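PDB 4L07: hydrolase, isochorismatase family from Pseudomonas putida, which catalyses, as a maleamate amidase, the hydrolysis of the amide of maleamate, probably to maleate and ammonia. Local coordinates for residues Thr146-Arg151 / His179-Asp185. Numbering follows the deposited sequence.
With SO4 (sulfate ion), chain C.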
loop_
_atom_site.group_PDB
_atom_site.type_symbol
_atom_site.label_atom_id
_atom_site.label_comp_id
_atom_site.label_asym_id
_atom_site.label_seq_id
_atom_site.Cartn_x
_atom_site.Cartn_y
_atom_site.Cartn_z
ATOM N N THR A 146 12.210 16.301 11.368
ATOM C CA THR A 146 13.144 15.173 11.320
ATOM C C THR A 146 12.584 13.915 11.976
ATOM O O THR A 146 12.618 12.830 11.382
ATOM C CB THR A 146 14.475 15.539 11.985
ATOM O OG1 THR A 146 14.845 16.855 11.563
ATOM C CG2 THR A 146 15.560 14.553 11.587
ATOM N N SER A 147 12.058 14.074 13.189
ATOM C CA SER A 147 11.577 12.934 13.971
ATOM C C SER A 147 10.208 12.422 13.538
ATOM O O SER A 147 9.831 11.313 13.902
ATOM C CB SER A 147 11.573 13.247 15.470
ATOM O OG SER A 147 10.795 14.395 15.783
ATOM N N GLY A 148 9.472 13.223 12.770
ATOM C CA GLY A 148 8.111 12.870 12.368
ATOM C C GLY A 148 8.023 12.470 10.911
ATOM O O GLY A 148 8.412 11.358 10.532
ATOM N N CYS A 149 7.524 13.392 10.089
ATOM C CA CYS A 149 7.303 13.143 8.664
ATOM C C CYS A 149 8.569 12.761 7.884
ATOM O O CYS A 149 8.515 11.906 6.999
ATOM C CB CYS A 149 6.610 14.339 8.022
ATOM N N VAL A 150 9.708 13.374 8.215
ATOM C CA VAL A 150 10.964 13.074 7.514
ATOM C C VAL A 150 11.399 11.635 7.769
ATOM O O VAL A 150 11.591 10.867 6.816
ATOM C CB VAL A 150 12.100 14.054 7.882
ATOM C CG1 VAL A 150 13.427 13.612 7.258
ATOM C CG2 VAL A 150 11.753 15.454 7.407
ATOM N N ARG A 151 11.522 11.262 9.045
ATOM C CA ARG A 151 11.937 9.899 9.395
ATOM C C ARG A 151 10.983 8.864 8.805
ATOM O O ARG A 151 11.420 7.836 8.286
ATOM C CB ARG A 151 12.039 9.708 10.910
ATOM C CG ARG A 151 12.577 8.330 11.297
ATOM C CD ARG A 151 11.777 7.755 12.448
ATOM N NE ARG A 151 12.163 6.373 12.783
ATOM C CZ ARG A 151 13.103 6.070 13.668
ATOM N NH1 ARG A 151 13.399 4.803 13.935
ATOM N NH2 ARG A 151 13.745 7.043 14.297
ATOM N N HIS A 179 15.396 15.156 16.993
ATOM C CA HIS A 179 16.132 15.384 15.745
ATOM C C HIS A 179 17.347 14.488 15.681
ATOM O O HIS A 179 17.521 13.722 14.720
ATOM C CB HIS A 179 16.499 16.873 15.650
ATOM C CG HIS A 179 17.430 17.224 14.512
ATOM N ND1 HIS A 179 16.999 17.406 13.247
ATOM C CD2 HIS A 179 18.804 17.467 14.500
ATOM C CE1 HIS A 179 18.044 17.732 12.463
ATOM N NE2 HIS A 179 19.148 17.773 13.234
ATOM N N GLU A 180 18.176 14.545 16.722
ATOM C CA GLU A 180 19.395 13.732 16.803
ATOM C C GLU A 180 19.104 12.231 16.833
ATOM O O GLU A 180 19.794 11.447 16.178
ATOM C CB GLU A 180 20.229 14.130 18.029
ATOM C CG GLU A 180 20.779 15.551 17.993
ATOM C CD GLU A 180 21.809 15.773 16.899
ATOM O OE1 GLU A 180 21.854 16.895 16.347
ATOM O OE2 GLU A 180 22.575 14.831 16.586
ATOM N N ALA A 181 18.076 11.843 17.586
ATOM C CA ALA A 181 17.703 10.439 17.716
ATOM C C ALA A 181 17.303 9.846 16.369
ATOM O O ALA A 181 17.714 8.738 16.036
ATOM C CB ALA A 181 16.581 10.270 18.729
ATOM N N SER A 182 16.514 10.583 15.588
ATOM C CA SER A 182 16.096 10.070 14.281
ATOM C C SER A 182 17.242 10.008 13.276
ATOM O O SER A 182 17.330 9.056 12.508
ATOM C CB SER A 182 14.896 10.835 13.719
ATOM O OG SER A 182 13.693 10.190 14.130
ATOM N N LEU A 183 18.126 11.000 13.294
ATOM C CA LEU A 183 19.288 10.975 12.406
ATOM C C LEU A 183 20.191 9.796 12.725
ATOM O O LEU A 183 20.760 9.193 11.824
ATOM C CB LEU A 183 20.076 12.289 12.462
ATOM C CG LEU A 183 19.382 13.498 11.824
ATOM C CD1 LEU A 183 20.264 14.730 11.979
ATOM C CD2 LEU A 183 19.028 13.260 10.359
ATOM N N TYR A 184 20.295 9.459 14.008
ATOM C CA TYR A 184 21.067 8.285 14.415
ATOM C C TYR A 184 20.448 7.007 13.850
ATOM O O TYR A 184 21.139 6.210 13.202
ATOM C CB TYR A 184 21.194 8.195 15.940
ATOM C CG TYR A 184 21.900 6.928 16.389
ATOM C CD1 TYR A 184 23.288 6.815 16.301
ATOM C CD2 TYR A 184 21.178 5.836 16.881
ATOM C CE1 TYR A 184 23.942 5.658 16.698
ATOM C CE2 TYR A 184 21.824 4.672 17.282
ATOM C CZ TYR A 184 23.206 4.593 17.192
ATOM O OH TYR A 184 23.864 3.453 17.583
ATOM N N ASP A 185 19.151 6.820 14.088
ATOM C CA ASP A 185 18.453 5.633 13.587
ATOM C C ASP A 185 18.544 5.508 12.070
ATOM O O ASP A 185 18.719 4.405 11.545
ATOM C CB ASP A 185 16.982 5.633 14.010
ATOM C CG ASP A 185 16.781 5.372 15.499
ATOM O OD1 ASP A 185 17.736 4.992 16.230
ATOM O OD2 ASP A 185 15.630 5.546 15.936
HETATM S S SO4 C . 5.595 16.114 12.098
HETATM O O1 SO4 C . 5.622 17.486 12.670
HETATM O O2 SO4 C . 6.812 15.853 11.319
HETATM O O3 SO4 C . 5.521 15.130 13.199
HETATM O O4 SO4 C . 4.401 15.935 11.225
#
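Neighbouring helices of the isochorismatase-type alpha/beta fold, 146-159 and 176-189, meet here through Thr-146, Ser-147 and Arg-151 on one and His-179, Ser-182, Leu-183 and Asp-185 on the other; strand 163-172 of the parallel sheet lies between them in sequence. The short segments run 41° apart, and their axes come within 8.8 Å at closest approach. A threonine suits the first turn because its two branches do different work: OG1 hydrogen-bonds ND1 of His-179 at 2.8 Å, in the plane of the imidazole at its edge, while CG2, anti to the backbone N, packs on CD2 of Leu-183 at 3.9 Å. Small Ser-182 lets the backbones close in, its CA lying 5.4 Å from that of Ser-147. The hydroxyl of Ser-147 itself hydrogen-bonds Asp-173, and the backbone N of Cys-149 donates to a sulfate oxygen. Ser-147 also packs on Asp-185 of the second subunit. Arg-151 is long enough to reach past Ser-182 to Asp-185; CG anti to the backbone N (chi1 -175°) and a bend at chi2 carry its methylene groups past Ser-182 OG, which accepts from NH2 at 3.2 Å. With an alanine here, Asp-185 would probably lose its charge partner from this helix and Ser-182 OG its NH2 donor. In the salt bridge the guanidinium stands nearly perpendicular to the carboxylate, and its NH1 and NH2 both converge on OD2 of Asp-185, NH2 reaching the anti lone pair at 2.9 Å.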